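Local coordinates for conserved hypothetical protein (Bacteroides thetaiotaomicron, PDB 2FB6), which is of unknown function but folds as a small alpha/beta protein built around a five-stranded parallel sheet, at residues 62-67 / 72-77. Residues are numbered along the deposited sequence; the frame is centred on the assembly and turned at random.
Sequences TEILEM and ITIEAC
The carbonyl O of M67 takes two hydrogen bonds. One comes from the backbone N of I72, 3.3 Å from M67 O. It is long and bent, with an N-H...O angle of 137°, and the donor is tilted 30° from the carbonyl plane. The other comes from the side-chain hydroxyl of S70, atom OG. The bond to I72 ties helix 58-70 to the approach to strand 73-77, across the short link that follows the helix. I72 also brings its CB to 3.4 Å from M67 O, so the carbonyl lies close against the base of that side chain.

The rest of the contact is apolar. I72 CD1 reaches across the start of the M67 side chain, 3.8 Å from both CB and CG of this selenomethionine. I74 points its side chain at the helix. With chi2 at 179° the side chain is extended, and I74 CD1 comes to 4.0 Å from I64 CD1. The same methyl lies 4.2 Å from M67 CB.

Helix 58-70 thus packs on one face of the parallel sheet, as in an alpha/beta fold. I44 of strand 41-46 touches both M67 and I72, and L31 of helix 19-36 also touches M67. All four contacting residues are buried. Methyls of I64, I72 and I74 and methylenes of M67 make the contact mainly hydrophobic, while the M67 carbonyl adds a polar tie where the helix gives way to the strand.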
ATOM      1  N   THR A  62      12.617   4.448   1.624  1.00 13.71           N
ATOM      2  CA  THR A  62      12.707   5.662   0.822  1.00 14.41           C
ATOM      3  C   THR A  62      11.565   5.752  -0.182  1.00 14.49           C
ATOM      4  O   THR A  62      10.976   6.825  -0.333  1.00 14.11           O
ATOM      5  CB  THR A  62      14.083   5.728   0.137  1.00 15.14           C
ATOM      6  OG1 THR A  62      15.068   5.642   1.164  1.00 16.87           O
ATOM      7  CG2 THR A  62      14.280   7.042  -0.660  1.00 16.34           C
ATOM      8  N   GLU A  63      11.237   4.641  -0.850  1.00 14.80           N
ATOM      9  CA  GLU A  63      10.093   4.631  -1.775  1.00 15.54           C
ATOM     10  C   GLU A  63       8.779   4.892  -1.049  1.00 14.93           C
ATOM     11  O   GLU A  63       7.930   5.623  -1.547  1.00 15.67           O
ATOM     12  CB  GLU A  63       9.955   3.293  -2.510  1.00 16.48           C
ATOM     13  CG  GLU A  63      10.965   3.019  -3.575  1.00 20.38           C
ATOM     14  CD  GLU A  63      10.989   4.059  -4.683  1.00 23.55           C
ATOM     15  OE1 GLU A  63       9.919   4.498  -5.160  1.00 25.40           O
ATOM     16  OE2 GLU A  63      12.105   4.422  -5.090  1.00 26.14           O
ATOM     17  N   ILE A  64       8.609   4.281   0.123  1.00 14.44           N
ATOM     18  CA  ILE A  64       7.400   4.475   0.930  1.00 13.73           C
ATOM     19  C   ILE A  64       7.188   5.961   1.201  1.00 13.78           C
ATOM     20  O   ILE A  64       6.079   6.478   1.052  1.00 13.68           O
ATOM     21  CB  ILE A  64       7.513   3.727   2.286  1.00 13.50           C
ATOM     22  CG1 ILE A  64       7.471   2.201   2.087  1.00 15.29           C
ATOM     23  CG2 ILE A  64       6.446   4.205   3.313  1.00 13.15           C
ATOM     24  CD1 ILE A  64       6.130   1.651   1.584  1.00 16.11           C
ATOM     25  N   LEU A  65       8.266   6.639   1.607  1.00 13.78           N
ATOM     26  CA  LEU A  65       8.183   8.058   1.930  0.70 13.84           C
ATOM     27  C   LEU A  65       7.810   8.903   0.713  1.00 14.00           C
ATOM     28  O   LEU A  65       6.983   9.820   0.821  1.00 14.22           O
ATOM     29  CB  LEU A  65       9.478   8.542   2.585  0.70 14.42           C
ATOM     30  CG  LEU A  65       9.829   7.818   3.895  0.70 15.51           C
ATOM     31  CD1 LEU A  65      11.193   8.288   4.406  0.70 15.43           C
ATOM     32  CD2 LEU A  65       8.751   7.962   4.980  0.70 16.80           C
ATOM     33  N   GLU A  66       8.385   8.580  -0.446  1.00 13.99           N
ATOM     34  CA  GLU A  66       8.044   9.305  -1.673  0.60 14.55           C
ATOM     35  C   GLU A  66       6.590   9.066  -2.038  1.00 13.96           C
ATOM     36  O   GLU A  66       5.888   9.999  -2.449  1.00 13.95           O
ATOM     37  CB  GLU A  66       8.953   8.932  -2.853  0.60 14.64           C
ATOM     38  CG  GLU A  66       8.780   9.870  -4.070  0.60 15.64           C
ATOM     39  CD  GLU A  66       9.579   9.447  -5.295  0.60 15.98           C
ATOM     40  OE1 GLU A  66      10.443   8.559  -5.165  0.60 18.57           O
ATOM     41  OE2 GLU A  66       9.333   9.994  -6.402  0.60 18.04           O
HETATM   42  N   MSE A  67       6.132   7.825  -1.890  1.00 13.96           N
HETATM   43  CA  MSE A  67       4.737   7.539  -2.215  1.00 14.22           C
HETATM   44  C   MSE A  67       3.804   8.311  -1.290  1.00 13.40           C
HETATM   45  O   MSE A  67       2.844   8.931  -1.751  1.00 13.61           O
HETATM   46  CB  MSE A  67       4.465   6.031  -2.188  1.00 14.12           C
HETATM   47  CG  MSE A  67       5.052   5.342  -3.408  1.00 15.60           C
HETATM   48 SE   MSE A  67       4.518   3.499  -3.585  0.70 19.48          SE
HETATM   49  CE  MSE A  67       5.491   3.030  -2.333  1.00 12.64           C
ATOM     50  N   ILE A  72      -0.403   9.134  -2.193  1.00 12.45           N
ATOM     51  CA  ILE A  72      -0.816   7.730  -2.129  1.00 11.75           C
ATOM     52  C   ILE A  72      -1.032   7.385  -0.654  1.00 11.63           C
ATOM     53  O   ILE A  72      -0.234   7.786   0.193  1.00 12.17           O
ATOM     54  CB  ILE A  72       0.303   6.844  -2.709  1.00 11.60           C
ATOM     55  CG1 ILE A  72       0.427   7.070  -4.216  1.00 11.46           C
ATOM     56  CG2 ILE A  72       0.075   5.343  -2.421  1.00 12.25           C
ATOM     57  CD1 ILE A  72       1.759   6.611  -4.801  1.00 11.22           C
ATOM     58  N   THR A  73      -2.124   6.691  -0.337  1.00 11.27           N
ATOM     59  CA  THR A  73      -2.349   6.257   1.043  1.00 11.54           C
ATOM     60  C   THR A  73      -1.776   4.849   1.196  1.00 11.58           C
ATOM     61  O   THR A  73      -1.827   4.051   0.266  1.00 11.01           O
ATOM     62  CB  THR A  73      -3.852   6.305   1.449  1.00 12.10           C
ATOM     63  OG1 THR A  73      -4.624   5.505   0.548  1.00 12.75           O
ATOM     64  CG2 THR A  73      -4.381   7.729   1.369  1.00 13.65           C
ATOM     65  N   ILE A  74      -1.225   4.546   2.366  1.00 10.99           N
ATOM     66  CA  ILE A  74      -0.638   3.224   2.630  1.00 10.84           C
ATOM     67  C   ILE A  74      -1.069   2.764   4.011  1.00 10.87           C
ATOM     68  O   ILE A  74      -0.940   3.514   4.965  1.00 11.29           O
ATOM     69  CB  ILE A  74       0.912   3.215   2.545  1.00 11.19           C
ATOM     70  CG1 ILE A  74       1.374   3.856   1.230  1.00 12.49           C
ATOM     71  CG2 ILE A  74       1.419   1.756   2.658  1.00 11.44           C
ATOM     72  CD1 ILE A  74       2.880   3.919   1.064  1.00 12.31           C
ATOM     73  N   GLU A  75      -1.628   1.555   4.086  1.00 10.23           N
ATOM     74  CA  GLU A  75      -2.089   0.983   5.345  1.00 10.96           C
ATOM     75  C   GLU A  75      -1.530  -0.421   5.452  1.00 10.83           C
ATOM     76  O   GLU A  75      -1.309  -1.075   4.432  1.00 12.16           O
ATOM     77  CB  GLU A  75      -3.620   0.981   5.419  1.00 10.92           C
ATOM     78  CG  GLU A  75      -4.313   0.332   4.207  1.00 11.18           C
ATOM     79  CD  GLU A  75      -5.837   0.435   4.239  1.00 12.83           C
ATOM     80  OE1 GLU A  75      -6.381   0.936   5.246  1.00 16.16           O
ATOM     81  OE2 GLU A  75      -6.483   0.001   3.260  1.00 14.17           O
ATOM     82  N   ALA A  76      -1.232  -0.843   6.676  1.00 11.19           N
ATOM     83  CA  ALA A  76      -0.618  -2.146   6.892  1.00 11.73           C
ATOM     84  C   ALA A  76      -1.457  -2.952   7.853  1.00 11.56           C
ATOM     85  O   ALA A  76      -2.025  -2.405   8.807  1.00 11.94           O
ATOM     86  CB  ALA A  76       0.806  -1.990   7.448  1.00 12.20           C
ATOM     87  N   CYS A  77      -1.504  -4.256   7.600  1.00 12.07           N
ATOM     88  CA  CYS A  77      -2.197  -5.201   8.450  1.00 11.06           C
ATOM     89  C   CYS A  77      -1.628  -5.153   9.866  1.00 11.22           C
ATOM     90  O   CYS A  77      -0.459  -5.445  10.071  1.00 10.95           O
ATOM     91  CB  CYS A  77      -2.097  -6.606   7.841  1.00 11.89           C
ATOM     92  SG  CYS A  77      -2.674  -7.947   8.906  1.00 14.83           S
TER